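R.MvaI (Kocuria varians, PDB 2OAA) probably cleaves double-stranded DNA at a specific recognition sequence, as a metal-dependent restriction endonuclease of the MvaI/BcnI family with a PD-(D/E)XK-type fold. Local coordinates at residues Q104-N109 / F121-D126. Sequence-based numbering, arbitrary orientation.
With CA (calcium ion), chain J; nucleotides of chain B.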
# COMPACT_ATOMS: atom_id res chain seq x y z
N GLN E 104 -7.98 -1.00 -9.56
CA GLN E 104 -7.38 -0.05 -10.49
C GLN E 104 -6.22 0.65 -9.85
O GLN E 104 -6.38 1.27 -8.80
CB GLN E 104 -8.40 1.04 -10.90
CG GLN E 104 -9.55 0.54 -11.71
CD GLN E 104 -9.15 0.23 -13.12
OE1 GLN E 104 -9.77 -0.61 -13.78
NE2 GLN E 104 -8.14 0.91 -13.62
N THR E 105 -5.06 0.58 -10.49
CA THR E 105 -3.89 1.32 -10.05
C THR E 105 -3.85 2.64 -10.79
O THR E 105 -3.57 2.70 -12.00
CB THR E 105 -2.61 0.52 -10.29
OG1 THR E 105 -2.67 -0.70 -9.55
CG2 THR E 105 -1.40 1.28 -9.81
N VAL E 106 -4.17 3.71 -10.06
CA VAL E 106 -4.41 5.00 -10.68
C VAL E 106 -3.21 5.94 -10.51
O VAL E 106 -2.59 5.99 -9.44
CB VAL E 106 -5.69 5.65 -10.11
CG1 VAL E 106 -6.10 6.83 -10.97
CG2 VAL E 106 -6.85 4.64 -10.09
N SER E 107 -2.92 6.68 -11.59
CA SER E 107 -1.76 7.56 -11.66
C SER E 107 -2.21 9.01 -11.84
O SER E 107 -3.31 9.27 -12.32
CB SER E 107 -0.86 7.17 -12.85
OG SER E 107 -0.42 5.81 -12.78
N GLY E 108 -1.33 9.95 -11.49
CA GLY E 108 -1.61 11.37 -11.68
C GLY E 108 -1.14 11.93 -13.00
O GLY E 108 -1.47 13.08 -13.35
N ASN E 109 -0.36 11.15 -13.76
CA ASN E 109 0.23 11.65 -15.01
C ASN E 109 -0.37 11.10 -16.29
O ASN E 109 -0.01 11.54 -17.38
CB ASN E 109 1.74 11.40 -15.01
CG ASN E 109 2.09 9.93 -15.06
OD1 ASN E 109 1.46 9.11 -14.39
ND2 ASN E 109 3.10 9.58 -15.86
N PHE E 121 -9.54 5.92 -15.32
CA PHE E 121 -9.33 6.62 -14.06
C PHE E 121 -8.04 7.40 -14.11
O PHE E 121 -7.06 6.96 -14.71
CB PHE E 121 -9.27 5.61 -12.91
CG PHE E 121 -10.48 4.75 -12.82
CD1 PHE E 121 -11.54 5.09 -11.99
CD2 PHE E 121 -10.59 3.59 -13.59
CE1 PHE E 121 -12.69 4.29 -11.93
CE2 PHE E 121 -11.73 2.78 -13.53
CZ PHE E 121 -12.77 3.14 -12.71
N LYS E 122 -8.07 8.56 -13.47
CA LYS E 122 -6.87 9.38 -13.31
C LYS E 122 -6.96 10.12 -11.97
O LYS E 122 -8.05 10.36 -11.46
CB LYS E 122 -6.76 10.38 -14.47
CG LYS E 122 -5.44 11.14 -14.51
CD LYS E 122 -5.32 12.01 -15.74
CE LYS E 122 -4.05 12.83 -15.66
NZ LYS E 122 -4.11 13.86 -14.56
N ILE E 123 -5.81 10.48 -11.41
CA ILE E 123 -5.77 11.34 -10.23
C ILE E 123 -5.44 12.77 -10.63
O ILE E 123 -4.53 12.99 -11.43
CB ILE E 123 -4.72 10.86 -9.19
CG1 ILE E 123 -5.02 9.43 -8.74
CG2 ILE E 123 -4.61 11.83 -7.99
CD1 ILE E 123 -6.35 9.24 -8.02
N ASP E 124 -6.20 13.72 -10.09
CA ASP E 124 -5.82 15.12 -10.15
C ASP E 124 -5.35 15.57 -8.79
O ASP E 124 -6.08 15.48 -7.80
CB ASP E 124 -6.97 16.02 -10.61
CG ASP E 124 -6.56 17.51 -10.64
OD1 ASP E 124 -5.35 17.82 -10.83
OD2 ASP E 124 -7.44 18.37 -10.49
N ILE E 125 -4.11 16.04 -8.73
CA ILE E 125 -3.64 16.70 -7.53
C ILE E 125 -4.01 18.16 -7.65
O ILE E 125 -3.53 18.87 -8.55
CB ILE E 125 -2.13 16.57 -7.34
CG1 ILE E 125 -1.71 15.09 -7.35
CG2 ILE E 125 -1.72 17.28 -6.05
CD1 ILE E 125 -2.26 14.25 -6.20
N ASP E 126 -4.89 18.60 -6.76
CA ASP E 126 -5.38 19.97 -6.80
C ASP E 126 -4.61 20.74 -5.75
O ASP E 126 -4.96 20.74 -4.57
CB ASP E 126 -6.89 19.99 -6.54
CG ASP E 126 -7.50 21.37 -6.65
OD1 ASP E 126 -6.76 22.38 -6.60
OD2 ASP E 126 -8.75 21.44 -6.72
CA CA J . -3.63 19.70 -10.69
P DC B 4 -7.33 -4.25 -16.61
OP1 DC B 4 -8.20 -4.94 -17.59
OP2 DC B 4 -7.66 -2.86 -16.19
O5' DC B 4 -7.25 -5.15 -15.30
C5' DC B 4 -6.84 -6.51 -15.38
C4' DC B 4 -6.45 -7.02 -14.02
O4' DC B 4 -5.25 -6.38 -13.55
C3' DC B 4 -7.47 -6.80 -12.90
O3' DC B 4 -8.28 -7.97 -12.77
C2' DC B 4 -6.62 -6.56 -11.67
C1' DC B 4 -5.18 -6.69 -12.18
N1 DC B 4 -4.23 -5.77 -11.53
C2 DC B 4 -3.20 -6.32 -10.77
O2 DC B 4 -3.07 -7.55 -10.74
N3 DC B 4 -2.36 -5.49 -10.10
C4 DC B 4 -2.53 -4.17 -10.18
N4 DC B 4 -1.70 -3.40 -9.47
C5 DC B 4 -3.54 -3.58 -10.99
C6 DC B 4 -4.37 -4.41 -11.64
O HOH W 1 -4.26 6.56 -14.09
O HOH W 2 -5.94 20.66 -10.28
O HOH W 3 -2.34 17.51 -10.86
O HOH W 4 -3.87 21.20 -12.46
O HOH W 5 -3.21 21.90 -9.27
O HOH W 6 -1.23 20.27 -10.96
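Apolar packing begins at V106, where CG2 meets F121 CB at 3.8 Å. CG1, placed anti to the backbone N (chi1 -168°), lies over the K122 backbone; it also reaches I123 CG1 at 3.6 Å. I123 leans as well on V209 and on I202 of helix 195-204, and is buried among them. Beside it the Q104 chain, bent at chi2, crosses the F121 ring, with NE2 3.6 Å from F121 CD2 and the amide inclined 29° to the ring.

Polar links join the S107-G108 backbone to strand 119-126. I123 N gives a nearly straight hydrogen bond to S107 O (2.9 Å, 168° at the hydrogen), and water 1 bridges S107 N and F121 O. K122 points away at its root, but its extended chain turns at chi4 so that NZ donates to G108 O (3.0 Å) from above the carbonyl plane; a weak bond to I123 O adds a second backbone acceptor.

T105, facing away from F121-D126, accepts a hydrogen bond from N4 of a DNA cytosine, consistent with a part in sequence recognition, whereas D124 OD1 and I125 O bind calcium. The contact thus fastens a base-contacting strand to the edge of the three-stranded sheet through apolar packing, a backbone N-H and a lysine ammonium.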